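Side-chain contacts in N-terminal acetyltransferase-like protein (Chaetomium thermophilum, PDB 5NNP), which probably serves as the helical, TPR-repeat-containing auxiliary subunit of an N-terminal acetyltransferase complex, here together with a chain of another protein and carboxymethyl coenzyme A: residues 288-291 with 292-295; 313-316 with 317-321; 347-350 with 351-355. All coordinates share one frame; numbering follows the deposited sequence.

Contact 1: 288-291 with 292-295. With CMC (carboxymethyl coenzyme *a), chain B.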
loop_
_atom_site.group_PDB
_atom_site.type_symbol
_atom_site.label_atom_id
_atom_site.label_comp_id
_atom_site.label_asym_id
_atom_site.label_seq_id
_atom_site.Cartn_x
_atom_site.Cartn_y
_atom_site.Cartn_z
ATOM N N PRO A 288 -30.948 7.887 8.664
ATOM C CA PRO A 288 -31.036 7.182 9.951
ATOM C C PRO A 288 -29.992 6.093 10.164
ATOM O O PRO A 288 -29.727 5.751 11.316
ATOM C CB PRO A 288 -32.428 6.567 9.906
ATOM C CG PRO A 288 -33.192 7.478 9.037
ATOM C CD PRO A 288 -32.243 7.895 7.964
ATOM N N ARG A 289 -29.414 5.558 9.093
ATOM C CA ARG A 289 -28.408 4.505 9.229
ATOM C C ARG A 289 -26.983 5.047 9.270
ATOM O O ARG A 289 -26.025 4.277 9.386
ATOM C CB ARG A 289 -28.512 3.495 8.090
ATOM C CG ARG A 289 -29.896 2.967 7.831
ATOM C CD ARG A 289 -29.813 1.526 7.354
ATOM N NE ARG A 289 -29.791 0.617 8.493
ATOM C CZ ARG A 289 -29.690 -0.701 8.400
ATOM N NH1 ARG A 289 -29.591 -1.278 7.214
ATOM N NH2 ARG A 289 -29.688 -1.441 9.502
ATOM N N SER A 290 -26.824 6.360 9.135
ATOM C CA SER A 290 -25.483 6.921 9.228
ATOM C C SER A 290 -25.003 6.910 10.666
ATOM O O SER A 290 -25.640 7.492 11.543
ATOM C CB SER A 290 -25.424 8.344 8.691
ATOM O OG SER A 290 -24.184 8.929 9.059
ATOM N N ASP A 291 -23.887 6.234 10.906
ATOM C CA ASP A 291 -23.254 6.302 12.210
ATOM C C ASP A 291 -22.601 7.672 12.374
ATOM O O ASP A 291 -22.713 8.295 13.434
ATOM C CB ASP A 291 -22.216 5.201 12.390
ATOM C CG ASP A 291 -21.690 5.141 13.807
ATOM O OD1 ASP A 291 -22.507 5.018 14.759
ATOM O OD2 ASP A 291 -20.460 5.229 13.972
ATOM N N ALA A 292 -21.937 8.132 11.311
ATOM C CA ALA A 292 -21.225 9.407 11.315
ATOM C C ALA A 292 -22.093 10.577 11.790
ATOM O O ALA A 292 -21.664 11.388 12.627
ATOM C CB ALA A 292 -20.678 9.702 9.925
ATOM N N ALA A 293 -23.309 10.661 11.254
ATOM C CA ALA A 293 -24.194 11.777 11.551
ATOM C C ALA A 293 -24.611 11.807 13.027
ATOM O O ALA A 293 -25.148 12.811 13.497
ATOM C CB ALA A 293 -25.423 11.731 10.646
ATOM N N LYS A 294 -24.371 10.716 13.753
ATOM C CA LYS A 294 -24.660 10.683 15.189
ATOM C C LYS A 294 -23.400 10.810 16.028
ATOM O O LYS A 294 -23.428 11.403 17.105
ATOM C CB LYS A 294 -25.378 9.389 15.581
ATOM C CG LYS A 294 -26.718 9.167 14.915
ATOM C CD LYS A 294 -27.254 7.775 15.239
ATOM C CE LYS A 294 -28.722 7.650 14.885
ATOM N NZ LYS A 294 -28.940 7.574 13.410
ATOM N N ARG A 295 -22.307 10.234 15.535
ATOM C CA ARG A 295 -21.083 10.039 16.319
ATOM C C ARG A 295 -20.149 11.244 16.312
ATOM O O ARG A 295 -19.539 11.571 17.332
ATOM C CB ARG A 295 -20.311 8.827 15.798
ATOM C CG ARG A 295 -19.035 8.556 16.563
ATOM C CD ARG A 295 -18.179 7.530 15.841
ATOM N NE ARG A 295 -17.353 8.106 14.774
ATOM C CZ ARG A 295 -17.681 8.140 13.481
ATOM N NH1 ARG A 295 -16.851 8.686 12.599
ATOM N NH2 ARG A 295 -18.833 7.632 13.063
HETATM N N1A CMC B . -24.650 -12.126 12.789
HETATM C C2A CMC B . -25.781 -11.994 12.037
HETATM N N3A CMC B . -25.936 -10.947 11.179
HETATM C C4A CMC B . -24.956 -10.010 11.061
HETATM C C5A CMC B . -23.781 -10.137 11.830
HETATM C C6A CMC B . -23.647 -11.222 12.701
HETATM N N6A CMC B . -22.489 -11.357 13.462
HETATM N N7A CMC B . -22.929 -8.982 11.477
HETATM C C8A CMC B . -23.629 -8.266 10.552
HETATM N N9A CMC B . -24.785 -8.896 10.356
HETATM C C1B CMC B . -25.746 -8.414 9.424
HETATM C C2B CMC B . -26.780 -7.580 10.063
HETATM O O2B CMC B . -28.068 -8.038 9.635
HETATM C C3B CMC B . -26.593 -6.238 9.535
HETATM O O3B CMC B . -27.877 -5.683 9.208
HETATM P P3B CMC B . -28.650 -4.881 10.327
HETATM O O7A CMC B . -30.000 -4.528 9.855
HETATM O O8A CMC B . -27.830 -3.624 10.810
HETATM O O9A CMC B . -28.955 -5.767 11.447
HETATM C C4B CMC B . -25.872 -6.424 8.258
HETATM O O4B CMC B . -25.073 -7.574 8.455
HETATM C C5B CMC B . -24.989 -5.238 8.062
HETATM O O5B CMC B . -24.195 -5.191 9.253
HETATM P P1A CMC B . -22.718 -4.588 9.016
HETATM O O1A CMC B . -22.227 -3.875 10.244
HETATM O O2A CMC B . -22.767 -3.589 7.868
HETATM O O3A CMC B . -21.673 -5.775 8.639
HETATM P P2A CMC B . -20.154 -5.837 9.056
HETATM O O4A CMC B . -20.060 -6.309 10.480
HETATM O O5A CMC B . -19.541 -4.487 8.938
HETATM O O6A CMC B . -19.402 -6.828 8.094
HETATM C CBP CMC B . -18.892 -9.016 7.226
HETATM C CCP CMC B . -20.019 -8.031 7.689
HETATM C CDP CMC B . -18.165 -8.302 6.041
HETATM C CEP CMC B . -19.504 -10.370 6.724
HETATM C CAP CMC B . -17.955 -9.273 8.437
HETATM O OAP CMC B . -18.614 -9.991 9.420
HETATM C C9P CMC B . -16.643 -9.999 8.114
HETATM O O9P CMC B . -15.645 -9.360 7.749
HETATM N N8P CMC B . -16.548 -11.439 8.270
HETATM C C7P CMC B . -15.306 -12.144 8.001
HETATM C C6P CMC B . -14.818 -12.025 6.528
HETATM C C5P CMC B . -15.965 -12.453 5.642
HETATM O O5P CMC B . -16.561 -13.478 5.877
HETATM N N4P CMC B . -16.346 -11.615 4.546
HETATM C C3P CMC B . -17.472 -11.997 3.720
HETATM C C2P CMC B . -17.003 -12.635 2.414
HETATM S S1P CMC B . -18.470 -13.079 1.448
HETATM C C1 CMC B . -18.321 -12.347 -0.190
HETATM C C2 CMC B . -16.856 -12.354 -0.558
HETATM O O21 CMC B . -16.155 -11.369 -0.374
HETATM O O HOH W 1 -28.026 8.932 11.426
#

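Contact 2: 313-316 with 317-321. With CMC (carboxymethyl coenzyme *a), chain B.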
loop_
_atom_site.group_PDB
_atom_site.type_symbol
_atom_site.label_atom_id
_atom_site.label_comp_id
_atom_site.label_asym_id
_atom_site.label_seq_id
_atom_site.Cartn_x
_atom_site.Cartn_y
_atom_site.Cartn_z
ATOM N N TYR A 313 -26.479 7.943 22.234
ATOM C CA TYR A 313 -25.729 7.122 21.295
ATOM C C TYR A 313 -25.412 5.765 21.920
ATOM O O TYR A 313 -25.620 4.724 21.291
ATOM C CB TYR A 313 -24.441 7.830 20.851
ATOM C CG TYR A 313 -23.612 7.057 19.862
ATOM C CD1 TYR A 313 -23.896 7.106 18.512
ATOM C CD2 TYR A 313 -22.535 6.271 20.276
ATOM C CE1 TYR A 313 -23.133 6.394 17.582
ATOM C CE2 TYR A 313 -21.762 5.551 19.357
ATOM C CZ TYR A 313 -22.070 5.623 18.008
ATOM O OH TYR A 313 -21.331 4.923 17.072
ATOM N N LEU A 314 -24.921 5.773 23.159
ATOM C CA LEU A 314 -24.593 4.527 23.858
ATOM C C LEU A 314 -25.808 3.603 24.002
ATOM O O LEU A 314 -25.690 2.390 23.839
ATOM C CB LEU A 314 -23.999 4.821 25.236
ATOM C CG LEU A 314 -22.516 5.182 25.231
ATOM C CD1 LEU A 314 -22.012 5.359 26.655
ATOM C CD2 LEU A 314 -21.685 4.117 24.494
ATOM N N THR A 315 -26.974 4.171 24.288
ATOM C CA THR A 315 -28.182 3.360 24.427
ATOM C C THR A 315 -28.510 2.603 23.143
ATOM O O THR A 315 -28.845 1.419 23.182
ATOM C CB THR A 315 -29.404 4.207 24.811
ATOM O OG1 THR A 315 -29.141 4.926 26.022
ATOM C CG2 THR A 315 -30.631 3.310 25.000
ATOM N N LEU A 316 -28.428 3.301 22.012
ATOM C CA LEU A 316 -28.593 2.674 20.701
ATOM C C LEU A 316 -27.648 1.493 20.515
ATOM O O LEU A 316 -28.071 0.411 20.106
ATOM C CB LEU A 316 -28.351 3.675 19.571
ATOM C CG LEU A 316 -29.518 4.563 19.162
ATOM C CD1 LEU A 316 -29.015 5.660 18.252
ATOM C CD2 LEU A 316 -30.582 3.746 18.460
ATOM N N MET A 317 -26.368 1.701 20.802
ATOM C CA MET A 317 -25.391 0.669 20.495
ATOM C C MET A 317 -25.522 -0.504 21.469
ATOM O O MET A 317 -25.513 -1.665 21.059
ATOM C CB MET A 317 -23.965 1.237 20.510
ATOM C CG MET A 317 -23.749 2.397 19.541
ATOM S SD MET A 317 -23.862 1.978 17.773
ATOM C CE MET A 317 -22.136 1.657 17.388
ATOM N N PHE A 318 -25.655 -0.204 22.755
ATOM C CA PHE A 318 -25.787 -1.266 23.742
ATOM C C PHE A 318 -27.050 -2.079 23.513
ATOM O O PHE A 318 -27.021 -3.297 23.593
ATOM C CB PHE A 318 -25.763 -0.695 25.150
ATOM C CG PHE A 318 -24.418 -0.188 25.550
ATOM C CD1 PHE A 318 -23.288 -0.594 24.850
ATOM C CD2 PHE A 318 -24.271 0.702 26.606
ATOM C CE1 PHE A 318 -22.032 -0.134 25.204
ATOM C CE2 PHE A 318 -23.020 1.169 26.967
ATOM C CZ PHE A 318 -21.899 0.755 26.271
ATOM N N ASP A 319 -28.150 -1.409 23.202
ATOM C CA ASP A 319 -29.402 -2.113 22.960
ATOM C C ASP A 319 -29.288 -3.060 21.777
ATOM O O ASP A 319 -29.899 -4.134 21.758
ATOM C CB ASP A 319 -30.534 -1.121 22.736
ATOM C CG ASP A 319 -31.041 -0.535 24.035
ATOM O OD1 ASP A 319 -30.604 -0.997 25.113
ATOM O OD2 ASP A 319 -31.888 0.376 23.975
ATOM N N LYS A 320 -28.487 -2.648 20.804
ATOM C CA LYS A 320 -28.247 -3.417 19.601
ATOM C C LYS A 320 -27.217 -4.514 19.904
ATOM O O LYS A 320 -27.019 -5.440 19.126
ATOM C CB LYS A 320 -27.780 -2.478 18.479
ATOM C CG LYS A 320 -27.934 -3.025 17.061
ATOM C CD LYS A 320 -27.306 -2.084 16.028
ATOM C CE LYS A 320 -26.745 -2.844 14.809
ATOM N NZ LYS A 320 -27.790 -3.497 13.947
ATOM N N GLY A 321 -26.573 -4.409 21.059
ATOM C CA GLY A 321 -25.623 -5.413 21.498
ATOM C C GLY A 321 -24.254 -5.310 20.844
ATOM O O GLY A 321 -23.436 -6.229 20.959
HETATM N N1A CMC B . -24.650 -12.126 12.789
HETATM C C2A CMC B . -25.781 -11.994 12.037
HETATM N N3A CMC B . -25.936 -10.947 11.179
HETATM C C4A CMC B . -24.956 -10.010 11.061
HETATM C C5A CMC B . -23.781 -10.137 11.830
HETATM C C6A CMC B . -23.647 -11.222 12.701
HETATM N N6A CMC B . -22.489 -11.357 13.462
HETATM N N7A CMC B . -22.929 -8.982 11.477
HETATM C C8A CMC B . -23.629 -8.266 10.552
HETATM N N9A CMC B . -24.785 -8.896 10.356
HETATM C C1B CMC B . -25.746 -8.414 9.424
HETATM C C2B CMC B . -26.780 -7.580 10.063
HETATM O O2B CMC B . -28.068 -8.038 9.635
HETATM C C3B CMC B . -26.593 -6.238 9.535
HETATM O O3B CMC B . -27.877 -5.683 9.208
HETATM P P3B CMC B . -28.650 -4.881 10.327
HETATM O O7A CMC B . -30.000 -4.528 9.855
HETATM O O8A CMC B . -27.830 -3.624 10.810
HETATM O O9A CMC B . -28.955 -5.767 11.447
HETATM C C4B CMC B . -25.872 -6.424 8.258
HETATM O O4B CMC B . -25.073 -7.574 8.455
HETATM C C5B CMC B . -24.989 -5.238 8.062
HETATM O O5B CMC B . -24.195 -5.191 9.253
HETATM P P1A CMC B . -22.718 -4.588 9.016
HETATM O O1A CMC B . -22.227 -3.875 10.244
HETATM O O2A CMC B . -22.767 -3.589 7.868
HETATM O O3A CMC B . -21.673 -5.775 8.639
HETATM P P2A CMC B . -20.154 -5.837 9.056
HETATM O O4A CMC B . -20.060 -6.309 10.480
HETATM O O5A CMC B . -19.541 -4.487 8.938
HETATM O O6A CMC B . -19.402 -6.828 8.094
HETATM C CBP CMC B . -18.892 -9.016 7.226
HETATM C CCP CMC B . -20.019 -8.031 7.689
HETATM C CDP CMC B . -18.165 -8.302 6.041
HETATM C CEP CMC B . -19.504 -10.370 6.724
HETATM C CAP CMC B . -17.955 -9.273 8.437
HETATM O OAP CMC B . -18.614 -9.991 9.420
HETATM C C9P CMC B . -16.643 -9.999 8.114
HETATM O O9P CMC B . -15.645 -9.360 7.749
HETATM N N8P CMC B . -16.548 -11.439 8.270
HETATM C C7P CMC B . -15.306 -12.144 8.001
HETATM C C6P CMC B . -14.818 -12.025 6.528
HETATM C C5P CMC B . -15.965 -12.453 5.642
HETATM O O5P CMC B . -16.561 -13.478 5.877
HETATM N N4P CMC B . -16.346 -11.615 4.546
HETATM C C3P CMC B . -17.472 -11.997 3.720
HETATM C C2P CMC B . -17.003 -12.635 2.414
HETATM S S1P CMC B . -18.470 -13.079 1.448
HETATM C C1 CMC B . -18.321 -12.347 -0.190
HETATM C C2 CMC B . -16.856 -12.354 -0.558
HETATM O O21 CMC B . -16.155 -11.369 -0.374
#

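Contact 3: 347-350 with 351-355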
loop_
_atom_site.group_PDB
_atom_site.type_symbol
_atom_site.label_atom_id
_atom_site.label_comp_id
_atom_site.label_asym_id
_atom_site.label_seq_id
_atom_site.Cartn_x
_atom_site.Cartn_y
_atom_site.Cartn_z
ATOM N N GLU A 347 -21.910 2.640 33.101
ATOM C CA GLU A 347 -22.302 2.160 34.408
ATOM C C GLU A 347 -23.772 2.489 34.656
ATOM O O GLU A 347 -24.515 1.702 35.248
ATOM C CB GLU A 347 -21.415 2.784 35.485
ATOM C CG GLU A 347 -21.393 1.994 36.776
ATOM C CD GLU A 347 -20.506 0.772 36.688
ATOM O OE1 GLU A 347 -19.393 0.902 36.143
ATOM O OE2 GLU A 347 -20.921 -0.311 37.160
ATOM N N GLU A 348 -24.179 3.657 34.172
ATOM C CA GLU A 348 -25.538 4.152 34.327
ATOM C C GLU A 348 -26.524 3.278 33.558
ATOM O O GLU A 348 -27.613 2.977 34.040
ATOM C CB GLU A 348 -25.611 5.594 33.842
ATOM C CG GLU A 348 -26.593 6.469 34.548
ATOM C CD GLU A 348 -26.551 7.894 34.011
ATOM O OE1 GLU A 348 -27.149 8.143 32.941
ATOM O OE2 GLU A 348 -25.907 8.766 34.638
ATOM N N TYR A 349 -26.127 2.885 32.354
ATOM C CA TYR A 349 -26.941 2.036 31.494
ATOM C C TYR A 349 -27.074 0.632 32.090
ATOM O O TYR A 349 -28.164 0.057 32.130
ATOM C CB TYR A 349 -26.320 1.982 30.097
ATOM C CG TYR A 349 -26.955 0.982 29.163
ATOM C CD1 TYR A 349 -26.587 -0.361 29.193
ATOM C CD2 TYR A 349 -27.916 1.380 28.239
ATOM C CE1 TYR A 349 -27.174 -1.274 28.347
ATOM C CE2 TYR A 349 -28.509 0.468 27.380
ATOM C CZ TYR A 349 -28.132 -0.855 27.442
ATOM O OH TYR A 349 -28.713 -1.759 26.590
ATOM N N LEU A 350 -25.944 0.091 32.536
ATOM C CA LEU A 350 -25.873 -1.168 33.264
ATOM C C LEU A 350 -26.885 -1.237 34.402
ATOM O O LEU A 350 -27.586 -2.233 34.593
ATOM C CB LEU A 350 -24.478 -1.336 33.833
ATOM C CG LEU A 350 -24.014 -2.753 34.080
ATOM C CD1 LEU A 350 -23.997 -3.484 32.755
ATOM C CD2 LEU A 350 -22.628 -2.693 34.668
ATOM N N ASN A 351 -26.952 -0.164 35.174
ATOM C CA ASN A 351 -27.858 -0.132 36.296
ATOM C C ASN A 351 -29.309 -0.064 35.834
ATOM O O ASN A 351 -30.194 -0.650 36.469
ATOM C CB ASN A 351 -27.532 1.043 37.208
ATOM C CG ASN A 351 -28.705 1.448 38.056
ATOM O OD1 ASN A 351 -29.075 0.750 39.002
ATOM N ND2 ASN A 351 -29.311 2.579 37.719
ATOM N N GLU A 352 -29.548 0.638 34.722
ATOM C CA GLU A 352 -30.904 0.837 34.203
ATOM C C GLU A 352 -31.416 -0.340 33.377
ATOM O O GLU A 352 -32.580 -0.362 32.989
ATOM C CB GLU A 352 -30.966 2.110 33.357
ATOM C CG GLU A 352 -30.698 3.388 34.136
ATOM C CD GLU A 352 -30.422 4.586 33.250
ATOM O OE1 GLU A 352 -30.287 5.697 33.804
ATOM O OE2 GLU A 352 -30.336 4.424 32.008
ATOM N N TYR A 353 -30.554 -1.322 33.127
ATOM C CA TYR A 353 -30.870 -2.390 32.188
ATOM C C TYR A 353 -31.901 -3.370 32.723
ATOM O O TYR A 353 -31.828 -3.815 33.871
ATOM C CB TYR A 353 -29.613 -3.169 31.794
ATOM C CG TYR A 353 -29.885 -4.144 30.662
ATOM C CD1 TYR A 353 -30.120 -3.677 29.364
ATOM C CD2 TYR A 353 -29.929 -5.521 30.885
ATOM C CE1 TYR A 353 -30.388 -4.549 28.316
ATOM C CE2 TYR A 353 -30.193 -6.407 29.839
ATOM C CZ TYR A 353 -30.424 -5.912 28.555
ATOM O OH TYR A 353 -30.688 -6.764 27.496
ATOM N N VAL A 354 -32.864 -3.702 31.872
ATOM C CA VAL A 354 -33.801 -4.771 32.166
ATOM C C VAL A 354 -33.809 -5.740 31.010
ATOM O O VAL A 354 -33.658 -5.338 29.856
ATOM C CB VAL A 354 -35.201 -4.259 32.404
ATOM C CG1 VAL A 354 -36.158 -5.440 32.503
ATOM C CG2 VAL A 354 -35.242 -3.425 33.675
ATOM N N ASN A 355 -33.946 -7.020 31.333
ATOM C CA ASN A 355 -33.853 -8.079 30.345
ATOM C C ASN A 355 -34.909 -7.924 29.267
ATOM O O ASN A 355 -36.104 -8.176 29.492
ATOM C CB ASN A 355 -33.989 -9.445 31.011
ATOM C CG ASN A 355 -34.030 -10.578 30.007
ATOM O OD1 ASN A 355 -34.893 -11.449 30.076
ATOM N ND2 ASN A 355 -33.082 -10.579 29.073
#

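Contact 1: 288-291 with 292-295
Residues 288-291 run as a loop straight into the short helix 292-295, and Asp291 O accepts two amides of that helix, Arg295 N at 2.9 Å and Lys294 N at 3.0 Å from Asp291 O. Ser290 OG caps this start, accepting from Ala293 N at 2.9 Å with an N-H...O angle of 164°. The same hydroxyl is bonded to Glu254 OE1, while Glu254 OE2 takes Ala292 N.

Lys294 turns back along the loop. Its chain is extended until a bend at chi4 (73°), which brings NZ to Pro288 O at 2.9 Å, above that carbonyl plane; a water bridges NZ and Ser290 O. Asp291 and Arg295, one helical turn apart, form a salt bridge of 3.0 Å between Asp291 OD2 and Arg295 NH2. The nitrogen meets OD2 from above the carboxylate plane, although the two flat groups are only 22° apart. OD1 is engaged by Tyr313 OH, and Asn328 ND2 adds a bond to OD2.

Arg289 points elsewhere: NH2 donates at the guanidinium edge to the 3'-phosphate oxygen O7A of the coenzyme A analogue, 3.1 Å from NH2. Several polar ends thus fix the loop on its helix, consistent with holding Arg289 where its positive charge can help neutralise the phosphate.

Contact 2: 313-316 with 317-321
The aromatic contact joins Tyr313 and Met317, one turn apart on helix 303-320. Met317 CG lies over one face of the Tyr313 ring, offset toward its rim and 4.1 Å from the centroid, a CH-pi contact; the bend at chi2 (-66°) brings SD to 4.6 Å from that centroid, an oblique Met-aromatic approach, and the further bend at chi3 sets Met317 CE 3.4 Å from Tyr313 OH.

Apolar packing follows on the next pair. Leu314 and Phe318 lie side by side, with Leu314 CD2 3.8 Å from Phe318 CZ. Phe318 also meets Tyr349 edge-to-face and reaches Ala373 and Ala374 of helix 369-381. Removing the ring with an alanine here is likely to open a gap beside Leu314 CD2 and deprive Tyr349 of its edge-to-face partner.

Backbone bonds bind each turn to the next, the straightest being Phe318 N to Leu314 O (2.8 Å, 171°). The helix ends in a Schellman motif at Gly321, whose phi is positive.

The charged interaction leads off the helix: Lys320 NZ donates to the 3'-phosphate oxygen O8A of the coenzyme A analogue, 3.1 Å from NZ. The chemistry divides the turn between apolar packing within the helical fold and a lysine probably helping to balance the phosphate charge.

Contact 3: 347-350 with 351-355
Tyr349 and Tyr353 form the more closely packed part of this contact, at the C-terminal end of helix 336-352. Their side chains run alongside each other in the same direction, ring against ring, with Tyr349 buried and its OH 3.7 Å from Tyr353 CD1. The ring centroids are 5.9 Å apart and the planes inclined at 35°, so the pair is oblique. In both residues CG stands opposite the backbone N (chi1 172° in Tyr349), which sends both rings the same way. Each phenol has a polar partner beyond the pair: Tyr349 OH bonds to Asp319 OD1 and Tyr353 OH to Gly367 O. Tyr349 packs on Ala374, Leu350 on Leu375 and Tyr353 on Lys371, all of helix 369-381.

The side with the glutamates is looser and more exposed. Glu348 and Glu352 are extended beyond CG and also run side by side, but they touch at a single point, Glu352 OE1 3.8 Å from Glu348 CG, and the two OE1 atoms of Glu348 and Glu352 are 4.1 Å apart.

The backbone shows the helix running out. Asn351 N still donates to Glu347 O at 3.1 Å and Glu352 N to Glu348 O at 3.1 Å, but Tyr353 N has only a weak bond to Leu350 O at 3.4 Å, and the psi of Tyr353, 135°, takes the chain out of the helix. Both glutamate OE1 atoms form salt bridges to Lys311 NZ, on helix 303-320, which probably makes this approach of like charges tolerable, so ion pairs on one flank and phenols on the other join the helix end to neighbouring parts of the fold.

From the N-terminal side, contact 1 makes the turn from the loop after helix 273-286 into helix 292-295, contact 2 is the last turns of helix 303-320, and contact 3 the last turn of helix 336-352 and the chain leaving it. They follow in series, each local, so none nests within or crosses another. Contact 1 meets contact 2 through Asp291 and Tyr313 and through Lys294 packing on Leu316; contact 2 meets contact 3 through Asp319 and Tyr349. Contacts 1 and 3 remain about 14 Å apart at their nearest atoms, leaving 313-321 as the bridge. Contacts 1 and 2 both reach the coenzyme A analogue at its 3'-phosphate.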